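CysQ, sulfite synthesis pathway protein (Bacteroides thetaiotaomicron VPI-5482, PDB 3B8B) probably hydrolyses adenosine 3',5'-bisphosphate to AMP and phosphate with the help of magnesium, as a CysQ-family member of the inositol monophosphatase superfamily. Local coordinates at residues A27-L32 / G135-V139; K33-I38 / K66-I71; I38-Y42 / E112-G118; V104-D108 / E119-N123; V127-P132 / P271-N275. All coordinates share one frame; numbering follows the deposited sequence.

Five contacts follow the six-stranded sheet of the fold and what lies against it. Contacts 1, 2 and 3 all draw on helix 20-43: contact 1 lays it on strand 131-139 in a fully buried, apolar interface, contact 2 pairs it with helix 59-75 through alanines with lysines at the rim, and contact 3 uses Ile38 again but ends in a cation-pi pair near the surface. Contact 4, also in the core, is mostly backbone hydrogen bonding inside the sheet, beside the predicted magnesium site; its strand 121-128 is hydrogen-bonded to the strand of contact 1. Contact 5, only partly buried, joins a hairpin turn to a loop through a tyrosine, one weak hydrogen bond and a water.

Contact 1: residues A27-L32 / G135-V139; sequences AIDAAL and GVIYV
Helix packed on sheet is the theme here: one turn and a half of helix 20-43 lies against strand 131-139 of the central mixed sheet of the inositol monophosphatase fold. The two short axes run nearly alongside, 23° apart, with 8.3 Å between them at closest approach. Val136 and Tyr138, two residues apart on the strand, both point at the helix. Val136 spreads its two methyls over different residues: CG2 meets Ala27 CB at 3.7 Å and also reaches the CG1 branch of Ile28, while CG1 meets Ala31 CB at 3.7 Å. Its CG1 stands opposite the backbone N (chi1 -178°), which aims the fork of the side chain at these helix residues. Alanine suits positions 27 and 31, where a short side chain lets the backbones come close. Further along, Leu32 sends CD2 over the face of the Tyr138 ring, a CH-pi contact with the methyl 3.5 Å from the ring centroid and only 12° off its normal, while the long axes of the two side chains cross at about a right angle. The tyrosine hydroxyl bonds to the carbonyl oxygen of Ile160, and Leu145 of strand 144-149 also touches both Val136 and Tyr138. Dispersion and the burial of carbon thus bind helix to strand, and the methyl centred over the ring is the one directional element in an otherwise purely apolar fit.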
# COMPACT_ATOMS: atom_id res chain seq x y z
N ALA A 27 10.76 7.89 1.46
CA ALA A 27 9.74 6.86 1.58
C ALA A 27 10.19 5.53 0.97
O ALA A 27 10.01 4.45 1.57
CB ALA A 27 8.44 7.36 0.94
N ILE A 28 10.81 5.59 -0.20
CA ILE A 28 11.32 4.39 -0.87
C ILE A 28 12.41 3.75 -0.00
O ILE A 28 12.39 2.55 0.27
CB ILE A 28 11.87 4.73 -2.28
CG1 ILE A 28 10.71 5.14 -3.20
CG2 ILE A 28 12.70 3.55 -2.81
CD1 ILE A 28 11.13 5.65 -4.54
N ASP A 29 13.36 4.56 0.44
CA ASP A 29 14.47 4.12 1.30
C ASP A 29 13.91 3.43 2.54
O ASP A 29 14.31 2.31 2.88
CB ASP A 29 15.29 5.39 1.65
CG ASP A 29 16.63 5.12 2.34
OD1 ASP A 29 17.02 3.96 2.56
OD2 ASP A 29 17.31 6.15 2.70
N ALA A 30 12.97 4.11 3.20
CA ALA A 30 12.36 3.58 4.42
C ALA A 30 11.67 2.22 4.17
O ALA A 30 11.78 1.29 4.99
CB ALA A 30 11.36 4.55 4.96
N ALA A 31 10.92 2.14 3.07
CA ALA A 31 10.17 0.92 2.78
C ALA A 31 11.13 -0.26 2.59
O ALA A 31 10.87 -1.38 3.04
CB ALA A 31 9.30 1.10 1.51
N LEU A 32 12.21 -0.03 1.85
CA LEU A 32 13.19 -1.09 1.61
C LEU A 32 13.90 -1.51 2.89
O LEU A 32 14.16 -2.69 3.13
CB LEU A 32 14.20 -0.64 0.56
CG LEU A 32 13.61 -0.39 -0.82
CD1 LEU A 32 14.63 0.30 -1.78
CD2 LEU A 32 13.09 -1.69 -1.47
N GLY A 135 2.99 7.61 -2.64
CA GLY A 135 2.87 6.30 -2.01
C GLY A 135 3.98 5.36 -2.41
O GLY A 135 4.48 5.41 -3.51
N VAL A 136 4.33 4.47 -1.48
CA VAL A 136 5.27 3.40 -1.72
C VAL A 136 4.71 2.15 -1.09
O VAL A 136 4.31 2.16 0.08
CB VAL A 136 6.67 3.70 -1.12
CG1 VAL A 136 7.63 2.53 -1.45
CG2 VAL A 136 7.22 5.02 -1.66
N ILE A 137 4.68 1.07 -1.87
CA ILE A 137 4.39 -0.26 -1.34
C ILE A 137 5.53 -1.18 -1.72
O ILE A 137 5.92 -1.23 -2.89
CB ILE A 137 3.08 -0.81 -1.93
CG1 ILE A 137 1.92 0.04 -1.42
CG2 ILE A 137 2.87 -2.32 -1.64
CD1 ILE A 137 0.55 -0.31 -2.10
N TYR A 138 6.08 -1.86 -0.72
CA TYR A 138 7.13 -2.84 -0.95
C TYR A 138 6.65 -4.21 -0.52
O TYR A 138 6.07 -4.36 0.56
CB TYR A 138 8.42 -2.48 -0.20
CG TYR A 138 9.60 -3.38 -0.56
CD1 TYR A 138 9.95 -3.62 -1.89
CD2 TYR A 138 10.38 -3.97 0.44
CE1 TYR A 138 11.03 -4.43 -2.20
CE2 TYR A 138 11.44 -4.78 0.12
CZ TYR A 138 11.77 -4.99 -1.18
OH TYR A 138 12.87 -5.78 -1.47
N VAL A 139 6.84 -5.20 -1.40
CA VAL A 139 6.44 -6.58 -1.18
C VAL A 139 7.74 -7.38 -0.93
O VAL A 139 8.42 -7.78 -1.88
CB VAL A 139 5.71 -7.18 -2.40
CG1 VAL A 139 5.10 -8.53 -2.01
CG2 VAL A 139 4.62 -6.21 -2.91

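Contact 2: residues K33-I38 / K66-I71. With SO4 (sulfate ion), chain D.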
# COMPACT_ATOMS: atom_id res chain seq x y z
N LYS A 33 14.26 -0.52 3.72
CA LYS A 33 14.89 -0.82 4.99
C LYS A 33 13.95 -1.67 5.87
O LYS A 33 14.39 -2.66 6.51
CB LYS A 33 15.29 0.47 5.71
CG LYS A 33 16.39 1.31 5.00
CD LYS A 33 17.77 0.93 5.35
CE LYS A 33 18.82 1.84 4.62
NZ LYS A 33 18.78 3.35 4.86
N ALA A 34 12.67 -1.29 5.94
CA ALA A 34 11.68 -2.06 6.68
C ALA A 34 11.60 -3.48 6.13
O ALA A 34 11.55 -4.47 6.87
CB ALA A 34 10.30 -1.37 6.64
N GLY A 35 11.55 -3.57 4.81
CA GLY A 35 11.50 -4.85 4.12
C GLY A 35 12.61 -5.79 4.55
O GLY A 35 12.36 -6.97 4.81
N GLU A 36 13.83 -5.28 4.63
CA GLU A 36 14.99 -6.05 5.08
C GLU A 36 14.78 -6.62 6.49
O GLU A 36 15.07 -7.80 6.76
CB GLU A 36 16.22 -5.12 5.04
CG GLU A 36 17.53 -5.67 5.55
CD GLU A 36 18.70 -4.71 5.28
OE1 GLU A 36 18.47 -3.56 4.81
OE2 GLU A 36 19.85 -5.11 5.55
N LYS A 37 14.30 -5.77 7.41
CA LYS A 37 14.07 -6.20 8.78
C LYS A 37 13.02 -7.31 8.83
O LYS A 37 13.17 -8.29 9.56
CB LYS A 37 13.62 -5.04 9.68
CG LYS A 37 14.65 -3.90 9.81
CD LYS A 37 15.97 -4.38 10.37
CE LYS A 37 16.94 -3.23 10.61
NZ LYS A 37 18.03 -3.71 11.50
N ILE A 38 11.95 -7.12 8.08
CA ILE A 38 10.86 -8.09 8.07
C ILE A 38 11.35 -9.42 7.51
O ILE A 38 11.06 -10.48 8.05
CB ILE A 38 9.69 -7.58 7.23
CG1 ILE A 38 9.07 -6.31 7.85
CG2 ILE A 38 8.61 -8.69 7.09
CD1 ILE A 38 8.16 -5.52 6.87
N LYS A 66 10.37 -3.81 14.37
CA LYS A 66 11.65 -3.49 13.72
C LYS A 66 11.42 -2.70 12.42
O LYS A 66 12.20 -1.80 12.07
CB LYS A 66 12.49 -4.74 13.48
CG LYS A 66 12.93 -5.40 14.79
CD LYS A 66 14.19 -6.22 14.64
CE LYS A 66 14.83 -6.57 16.02
NZ LYS A 66 15.52 -5.44 16.74
N ALA A 67 10.35 -3.05 11.70
CA ALA A 67 9.97 -2.33 10.48
C ALA A 67 9.62 -0.89 10.80
O ALA A 67 10.07 0.04 10.12
CB ALA A 67 8.79 -3.04 9.77
N HIS A 68 8.80 -0.70 11.82
CA HIS A 68 8.42 0.64 12.27
C HIS A 68 9.66 1.46 12.61
O HIS A 68 9.79 2.60 12.18
CB HIS A 68 7.48 0.58 13.46
CG HIS A 68 7.20 1.92 14.06
ND1 HIS A 68 6.22 2.76 13.59
CD2 HIS A 68 7.84 2.58 15.04
CE1 HIS A 68 6.26 3.89 14.28
NE2 HIS A 68 7.21 3.80 15.18
N GLU A 69 10.57 0.87 13.37
CA GLU A 69 11.77 1.58 13.80
C GLU A 69 12.62 2.00 12.61
O GLU A 69 13.13 3.13 12.58
CB GLU A 69 12.56 0.68 14.77
CG GLU A 69 11.89 0.59 16.13
CD GLU A 69 12.52 -0.45 17.07
OE1 GLU A 69 13.45 -1.18 16.64
OE2 GLU A 69 12.05 -0.54 18.25
N ALA A 70 12.76 1.11 11.62
CA ALA A 70 13.53 1.39 10.40
C ALA A 70 12.91 2.55 9.63
O ALA A 70 13.60 3.43 9.11
CB ALA A 70 13.62 0.13 9.51
N ILE A 71 11.59 2.54 9.56
CA ILE A 71 10.88 3.56 8.80
C ILE A 71 11.00 4.92 9.48
O ILE A 71 11.36 5.89 8.83
CB ILE A 71 9.40 3.18 8.61
CG1 ILE A 71 9.30 1.96 7.68
CG2 ILE A 71 8.60 4.38 8.09
CD1 ILE A 71 7.89 1.30 7.71
S SO4 D . 7.06 5.86 18.20
O1 SO4 D . 7.51 6.80 19.23
O2 SO4 D . 6.97 4.54 18.80
O3 SO4 D . 5.75 6.28 17.70
O4 SO4 D . 8.02 5.85 17.09
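Residues 33-38 of helix 20-43 and 66-71 of helix 59-75 run antiparallel, their short axes at 156° and 8.0 Å apart, with the CA atoms of Ala34 and Ala67 only 4.2 Å from each other. This is a close-packed helix pair on one side of the inositol monophosphatase fold, and alanine at 34, 67 and 70 permits such proximity. Ala34 CB lies 3.9 Å from Ala67 CB, and Ile71 lays its CG1 against the same Ala34 methyl at 3.6 Å. Ile38 answers from the other helix, its CG1 3.8 Å from Ala67 CB. In both isoleucines the CG1 branch, opposite the carbonyl carbon (chi1 -64° in Ile38), carries the contact. On the outer side, Lys37 and Lys66 meet CB to CB, and Lys37 adds its CG against Lys66 O and the Ala70 methyl before both ammonium ends lead off, as suits long charged chains. Lys33 likewise offers CB to Ala70, while its NZ makes a salt bridge with Asp29. Inward, both isoleucines rest on Val122 of the central sheet. His68 NE2 donates an almost straight, in-plane hydrogen bond of 2.9 Å to O4 of a sulfate probably taken up from the crystallisation liquor.

Contact 3: residues I38-Y42 / E112-G118. With SO4 (sulfate ion), chain F.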
# COMPACT_ATOMS: atom_id res chain seq x y z
N ILE A 38 11.95 -7.12 8.08
CA ILE A 38 10.86 -8.09 8.07
C ILE A 38 11.35 -9.42 7.51
O ILE A 38 11.06 -10.48 8.05
CB ILE A 38 9.69 -7.58 7.23
CG1 ILE A 38 9.07 -6.31 7.85
CG2 ILE A 38 8.61 -8.69 7.09
CD1 ILE A 38 8.16 -5.52 6.87
N LEU A 39 12.05 -9.36 6.38
CA LEU A 39 12.47 -10.57 5.69
C LEU A 39 13.49 -11.34 6.53
O LEU A 39 13.48 -12.59 6.54
CB LEU A 39 12.97 -10.21 4.28
CG LEU A 39 13.28 -11.36 3.32
CD1 LEU A 39 12.01 -12.10 2.95
CD2 LEU A 39 14.01 -10.87 2.07
N SER A 40 14.35 -10.63 7.26
CA SER A 40 15.33 -11.31 8.11
C SER A 40 14.63 -12.22 9.12
O SER A 40 15.06 -13.35 9.30
CB SER A 40 16.25 -10.33 8.80
OG SER A 40 17.22 -11.02 9.57
N ILE A 41 13.52 -11.75 9.70
CA ILE A 41 12.70 -12.54 10.62
C ILE A 41 11.93 -13.64 9.86
O ILE A 41 11.90 -14.80 10.28
CB ILE A 41 11.76 -11.63 11.43
CG1 ILE A 41 12.58 -10.77 12.41
CG2 ILE A 41 10.70 -12.41 12.20
CD1 ILE A 41 11.77 -9.61 12.89
N TYR A 42 11.34 -13.27 8.72
CA TYR A 42 10.52 -14.23 7.96
C TYR A 42 11.34 -15.43 7.51
O TYR A 42 10.84 -16.57 7.50
CB TYR A 42 9.91 -13.52 6.76
CG TYR A 42 8.86 -14.30 5.98
CD1 TYR A 42 7.55 -14.46 6.46
CD2 TYR A 42 9.14 -14.79 4.71
CE1 TYR A 42 6.59 -15.12 5.72
CE2 TYR A 42 8.18 -15.45 3.97
CZ TYR A 42 6.91 -15.63 4.48
OH TYR A 42 5.93 -16.25 3.72
N GLU A 112 -0.97 -13.24 5.98
CA GLU A 112 0.05 -13.54 4.93
C GLU A 112 1.40 -13.81 5.56
O GLU A 112 2.16 -14.67 5.13
CB GLU A 112 0.17 -12.37 3.93
CG GLU A 112 -1.03 -12.20 3.01
CD GLU A 112 -1.15 -13.28 1.95
OE1 GLU A 112 -0.10 -13.82 1.52
OE2 GLU A 112 -2.31 -13.60 1.53
N PHE A 113 1.71 -13.06 6.62
CA PHE A 113 2.96 -13.23 7.30
C PHE A 113 2.98 -14.48 8.20
O PHE A 113 3.86 -15.34 8.07
CB PHE A 113 3.27 -11.97 8.14
CG PHE A 113 4.60 -12.00 8.80
CD1 PHE A 113 5.72 -11.51 8.15
CD2 PHE A 113 4.75 -12.54 10.08
CE1 PHE A 113 6.95 -11.54 8.74
CE2 PHE A 113 5.99 -12.60 10.67
CZ PHE A 113 7.10 -12.09 10.01
N ILE A 114 2.02 -14.56 9.12
CA ILE A 114 2.06 -15.64 10.09
C ILE A 114 1.78 -17.01 9.47
O ILE A 114 2.38 -17.98 9.92
CB ILE A 114 1.18 -15.38 11.35
CG1 ILE A 114 -0.31 -15.41 11.00
CG2 ILE A 114 1.62 -14.08 12.01
CD1 ILE A 114 -1.21 -15.17 12.18
N LYS A 115 0.93 -17.08 8.46
CA LYS A 115 0.68 -18.33 7.75
C LYS A 115 1.67 -18.57 6.61
O LYS A 115 1.60 -19.58 5.92
CB LYS A 115 -0.74 -18.34 7.20
CG LYS A 115 -1.79 -18.17 8.30
CD LYS A 115 -3.11 -17.78 7.71
CE LYS A 115 -4.18 -17.66 8.80
NZ LYS A 115 -5.55 -17.86 8.27
N ARG A 116 2.62 -17.65 6.42
CA ARG A 116 3.69 -17.81 5.44
C ARG A 116 3.17 -18.00 4.01
O ARG A 116 3.72 -18.79 3.25
CB ARG A 116 4.63 -18.93 5.86
CG ARG A 116 5.23 -18.65 7.28
CD ARG A 116 6.24 -19.66 7.69
NE ARG A 116 7.41 -19.73 6.82
CZ ARG A 116 8.34 -18.80 6.75
NH1 ARG A 116 8.26 -17.70 7.49
NH2 ARG A 116 9.37 -18.96 5.93
N ASN A 117 2.13 -17.25 3.66
CA ASN A 117 1.66 -17.14 2.28
C ASN A 117 2.38 -16.07 1.46
O ASN A 117 2.31 -16.08 0.23
CB ASN A 117 0.15 -16.98 2.27
CG ASN A 117 -0.55 -18.22 2.80
OD1 ASN A 117 -0.12 -19.34 2.51
ND2 ASN A 117 -1.64 -18.03 3.58
N GLY A 118 3.10 -15.17 2.14
CA GLY A 118 4.13 -14.37 1.51
C GLY A 118 3.77 -13.03 0.90
O GLY A 118 4.68 -12.35 0.40
S SO4 F . -9.25 -16.59 7.08
O1 SO4 F . -8.11 -16.80 7.98
O2 SO4 F . -10.42 -17.32 7.57
O3 SO4 F . -9.57 -15.16 7.04
O4 SO4 F . -8.92 -17.08 5.74
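Polar and cationic contacts centre on Tyr42, which meets the turn that closes helix 110-114. Arg116 ends that helix in a Schellman motif with positive phi, and its guanidinium swings back to bond the Tyr42 carbonyl. NH1 lies 2.8 Å from Tyr42 O, in the carbonyl plane on a lone pair, and NH2 adds a weak bond to the same oxygen. The same group covers one face of the Tyr42 ring in a cation-pi contact, its CZ 4.2 Å from the centroid and the two planes 33° apart. The bend at chi3 (61°) in the arginine chain folds the guanidinium back so that it serves both carbonyl and ring. Aromatic and apolar contacts fill the inner side. Phe113 meets the Tyr42 ring obliquely, with centroids 5.5 Å apart, while its carbonyl oxygen sits at the tyrosine ring edge, 3.6 Å from CE1. Ile38 brings its CG2 branch to 3.7 Å from Phe113 CE1, and Ile41 CG2 comes to the edge of the same ring. Gly118, in a left-handed backbone conformation that glycine adopts easily, comes close to the hydroxyl, with its CA 3.4 Å from Tyr42 OH. Around this cluster, Phe120 meets both rings edge-to-face just before strand 121-128, Leu60 of helix 59-75 touches Phe113, and Leu107 of strand 100-108 packs on Phe113 and Ile38, tying helix 20-43 to the end of the sheet.

Contact 4: residues V104-D108 / E119-N123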
# COMPACT_ATOMS: atom_id res chain seq x y z
N VAL A 104 1.43 5.42 7.66
CA VAL A 104 2.30 4.24 7.49
C VAL A 104 1.74 2.98 8.12
O VAL A 104 1.25 3.01 9.24
CB VAL A 104 3.66 4.54 8.16
CG1 VAL A 104 4.56 3.29 8.18
CG2 VAL A 104 4.36 5.73 7.45
N ASP A 105 1.80 1.87 7.38
CA ASP A 105 1.67 0.55 8.00
C ASP A 105 2.95 -0.21 7.70
O ASP A 105 3.19 -0.59 6.56
CB ASP A 105 0.46 -0.24 7.53
CG ASP A 105 0.26 -1.53 8.34
OD1 ASP A 105 1.13 -1.88 9.16
OD2 ASP A 105 -0.82 -2.17 8.17
N PRO A 106 3.78 -0.40 8.72
CA PRO A 106 5.07 -1.06 8.48
C PRO A 106 4.96 -2.50 7.97
O PRO A 106 5.87 -2.99 7.30
CB PRO A 106 5.75 -1.03 9.87
CG PRO A 106 5.06 0.08 10.59
CD PRO A 106 3.63 0.01 10.12
N LEU A 107 3.85 -3.17 8.28
CA LEU A 107 3.70 -4.58 7.90
C LEU A 107 2.20 -4.88 7.86
O LEU A 107 1.57 -5.20 8.89
CB LEU A 107 4.42 -5.49 8.87
CG LEU A 107 4.63 -6.96 8.45
CD1 LEU A 107 5.44 -7.71 9.53
CD2 LEU A 107 3.34 -7.66 8.12
N ASP A 108 1.64 -4.77 6.66
CA ASP A 108 0.23 -5.14 6.43
C ASP A 108 0.14 -6.57 5.90
O ASP A 108 0.92 -6.98 5.04
CB ASP A 108 -0.46 -4.23 5.43
CG ASP A 108 -1.96 -4.55 5.31
OD1 ASP A 108 -2.63 -4.65 6.37
OD2 ASP A 108 -2.40 -4.81 4.18
N GLU A 119 2.48 -12.66 0.88
CA GLU A 119 2.03 -11.43 0.19
C GLU A 119 1.64 -10.32 1.17
O GLU A 119 0.58 -9.70 1.07
CB GLU A 119 0.96 -11.75 -0.84
CG GLU A 119 1.52 -12.66 -1.95
CD GLU A 119 0.51 -13.05 -3.03
OE1 GLU A 119 -0.64 -12.55 -2.99
OE2 GLU A 119 0.88 -13.86 -3.95
N PHE A 120 2.52 -10.12 2.14
CA PHE A 120 2.45 -8.98 3.06
C PHE A 120 3.28 -7.82 2.47
O PHE A 120 4.11 -8.02 1.58
CB PHE A 120 2.93 -9.37 4.45
CG PHE A 120 4.28 -10.05 4.47
CD1 PHE A 120 5.47 -9.32 4.49
CD2 PHE A 120 4.36 -11.44 4.42
CE1 PHE A 120 6.70 -9.96 4.49
CE2 PHE A 120 5.58 -12.07 4.43
CZ PHE A 120 6.74 -11.35 4.43
N THR A 121 3.03 -6.61 2.98
CA THR A 121 3.59 -5.41 2.38
C THR A 121 3.98 -4.37 3.45
O THR A 121 3.47 -4.37 4.58
CB THR A 121 2.55 -4.70 1.48
OG1 THR A 121 1.39 -4.37 2.27
CG2 THR A 121 2.12 -5.59 0.29
N VAL A 122 4.89 -3.50 3.05
CA VAL A 122 5.19 -2.26 3.76
C VAL A 122 4.48 -1.14 3.00
O VAL A 122 4.53 -1.10 1.76
CB VAL A 122 6.71 -1.98 3.77
CG1 VAL A 122 7.03 -0.73 4.60
CG2 VAL A 122 7.51 -3.20 4.30
N ASN A 123 3.82 -0.23 3.74
CA ASN A 123 2.97 0.82 3.14
C ASN A 123 3.33 2.19 3.73
O ASN A 123 3.23 2.38 4.94
CB ASN A 123 1.48 0.56 3.37
CG ASN A 123 1.03 -0.75 2.77
OD1 ASN A 123 0.52 -0.77 1.67
ND2 ASN A 123 1.30 -1.85 3.49
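Thr121 OG1, beside Asp108 CB across the strands, is gripped by several groups: Asn123 ND2 donates to it at 2.8 Å, and the hydroxyls of Ser223 and Ser224 also bond it. Its position between the backbone N and carbonyl carbon (chi1 59°) turns the hydroxyl toward Asn123, two residues on and on the same sheet face, and Asn123 ND2 lies 3.5 Å from Asp108 CB. The backbones form an antiparallel ladder with a beta bulge. Asp105 and Asn123 are a hydrogen-bonded pair, with Asp105 N to Asn123 O and Asn123 N to Asp105 O both 2.9 Å; Asp108 and Thr121 are the next, Asp108 N reaching Thr121 O at 2.8 Å and Thr121 N returning to Asp108 O at 3.0 Å. The extra residue falls at Pro106 and Leu107, where the chain turns a corner. An Asx turn braces that corner: Asp105 OD1 accepts Leu107 N at 3.1 Å, from above the carboxylate plane. The buried Pro106 O has no partner in the model; Val122 CG2 lies 3.4 Å from it. Asp105, Leu107 and Asp108 are predicted magnesium ligands, so the bulge probably sets the carboxylates of Asp105 and Asp108 toward the site shared with Glu85 and Asp248; Asp108 OD2 also bonds the Ser223 hydroxyl. Leu107 and Val122 touch Ile38 of helix 20-43, Pro106 rests on Ala67 and Ile71 of helix 59-75, and Val122 is hydrogen-bonded to Tyr138 of strand 131-139.

Contact 5: residues V127-P132 / P271-N275; sequences VQNAVP and PLRYN
Tyr274 and Ala130 bury the most surface here, where the hairpin joining strands 121-128 and 131-139 meets the loop before strand 280-288. The hairpin closes with a type I' beta turn from Gln128 to Val131, and Ala130, at positive phi within it, presents its carbonyl to the loop. Tyr274 N makes a weak, bent hydrogen bond of 3.2 Å to Ala130 O, and the edge of the tyrosine ring also faces that oxygen, CD1 lying 3.5 Å away. Ala130 CB in turn packs 3.5 Å from Tyr274 O. The ring runs across Pro132, at about a right angle, with CE1 3.4 Å from Pro132 CG; the rigid, apolar pyrrolidine suits this flat partner. Val127 packs at the root of the tyrosine, its CG1 3.8 Å from Tyr274 CB. The hydroxyl bonds His253 and Thr249 of helix 246-258, so one side chain links hairpin and helix. Arg273, the next in buried area, lies alongside Val131, its NH1 close to the CG2 methyl. A single water completes the polar part, donating to Ala130 O and Leu272 O while accepting from Arg273 NH1 at 2.8 Å, in the guanidinium plane.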
# COMPACT_ATOMS: atom_id res chain seq x y z
N VAL A 127 0.36 12.21 2.79
CA VAL A 127 -1.01 12.74 2.66
C VAL A 127 -0.96 14.27 2.86
O VAL A 127 -0.31 14.75 3.79
CB VAL A 127 -1.94 12.08 3.68
CG1 VAL A 127 -3.28 12.83 3.79
CG2 VAL A 127 -2.16 10.58 3.32
N GLN A 128 -1.59 15.00 1.95
CA GLN A 128 -1.67 16.43 2.03
C GLN A 128 -3.10 16.87 1.82
O GLN A 128 -3.75 16.50 0.84
CB GLN A 128 -0.75 17.09 1.01
CG GLN A 128 -0.53 18.56 1.25
CD GLN A 128 0.73 19.04 0.57
OE1 GLN A 128 0.93 18.81 -0.63
NE2 GLN A 128 1.62 19.65 1.34
N ASN A 129 -3.60 17.64 2.78
CA ASN A 129 -5.01 18.07 2.79
C ASN A 129 -5.96 16.90 2.49
O ASN A 129 -6.86 16.97 1.64
CB ASN A 129 -5.20 19.23 1.83
CG ASN A 129 -4.32 20.41 2.19
OD1 ASN A 129 -4.20 20.77 3.37
ND2 ASN A 129 -3.67 21.00 1.19
N ALA A 130 -5.70 15.80 3.19
CA ALA A 130 -6.56 14.61 3.23
C ALA A 130 -6.49 13.74 1.98
O ALA A 130 -7.25 12.80 1.86
CB ALA A 130 -8.00 14.99 3.49
N VAL A 131 -5.55 14.06 1.07
CA VAL A 131 -5.37 13.33 -0.17
C VAL A 131 -3.98 12.67 -0.17
O VAL A 131 -3.00 13.33 0.10
CB VAL A 131 -5.46 14.29 -1.38
CG1 VAL A 131 -5.26 13.53 -2.72
CG2 VAL A 131 -6.79 15.07 -1.36
N PRO A 132 -3.89 11.38 -0.52
CA PRO A 132 -2.58 10.74 -0.65
C PRO A 132 -1.91 11.22 -1.93
O PRO A 132 -2.41 10.97 -3.03
CB PRO A 132 -2.89 9.24 -0.71
CG PRO A 132 -4.31 9.12 -0.71
CD PRO A 132 -4.97 10.43 -0.80
N PRO A 271 -13.44 10.18 -3.34
CA PRO A 271 -12.41 9.23 -2.90
C PRO A 271 -12.35 9.05 -1.39
O PRO A 271 -12.87 9.90 -0.63
CB PRO A 271 -11.11 9.84 -3.41
CG PRO A 271 -11.51 10.85 -4.40
CD PRO A 271 -12.84 11.34 -4.02
N LEU A 272 -11.71 7.97 -0.94
CA LEU A 272 -11.37 7.86 0.49
C LEU A 272 -10.61 9.11 0.92
O LEU A 272 -9.79 9.63 0.16
CB LEU A 272 -10.49 6.67 0.74
CG LEU A 272 -11.06 5.25 0.65
CD1 LEU A 272 -9.93 4.20 0.91
CD2 LEU A 272 -12.20 5.08 1.62
N ARG A 273 -10.89 9.58 2.13
CA ARG A 273 -10.21 10.75 2.72
C ARG A 273 -9.40 10.30 3.91
O ARG A 273 -9.69 9.29 4.53
CB ARG A 273 -11.24 11.80 3.17
CG ARG A 273 -12.18 12.29 2.09
CD ARG A 273 -11.43 12.64 0.82
NE ARG A 273 -12.23 13.35 -0.18
CZ ARG A 273 -11.73 13.82 -1.32
NH1 ARG A 273 -10.44 13.65 -1.61
NH2 ARG A 273 -12.52 14.47 -2.18
N TYR A 274 -8.38 11.10 4.26
CA TYR A 274 -7.40 10.69 5.25
C TYR A 274 -7.20 11.71 6.37
O TYR A 274 -7.69 12.86 6.29
CB TYR A 274 -6.07 10.35 4.57
CG TYR A 274 -6.23 9.19 3.61
CD1 TYR A 274 -6.66 9.40 2.30
CD2 TYR A 274 -6.04 7.88 4.03
CE1 TYR A 274 -6.87 8.32 1.42
CE2 TYR A 274 -6.25 6.81 3.17
CZ TYR A 274 -6.67 7.03 1.87
OH TYR A 274 -6.87 5.92 1.04
N ASN A 275 -6.53 11.24 7.42
CA ASN A 275 -6.34 11.96 8.66
C ASN A 275 -7.67 12.32 9.30
O ASN A 275 -7.86 13.39 9.88
CB ASN A 275 -5.47 13.21 8.48
CG ASN A 275 -4.88 13.69 9.81
OD1 ASN A 275 -4.68 12.89 10.72
ND2 ASN A 275 -4.57 14.98 9.90
O HOH W 1 -8.54 11.90 -0.52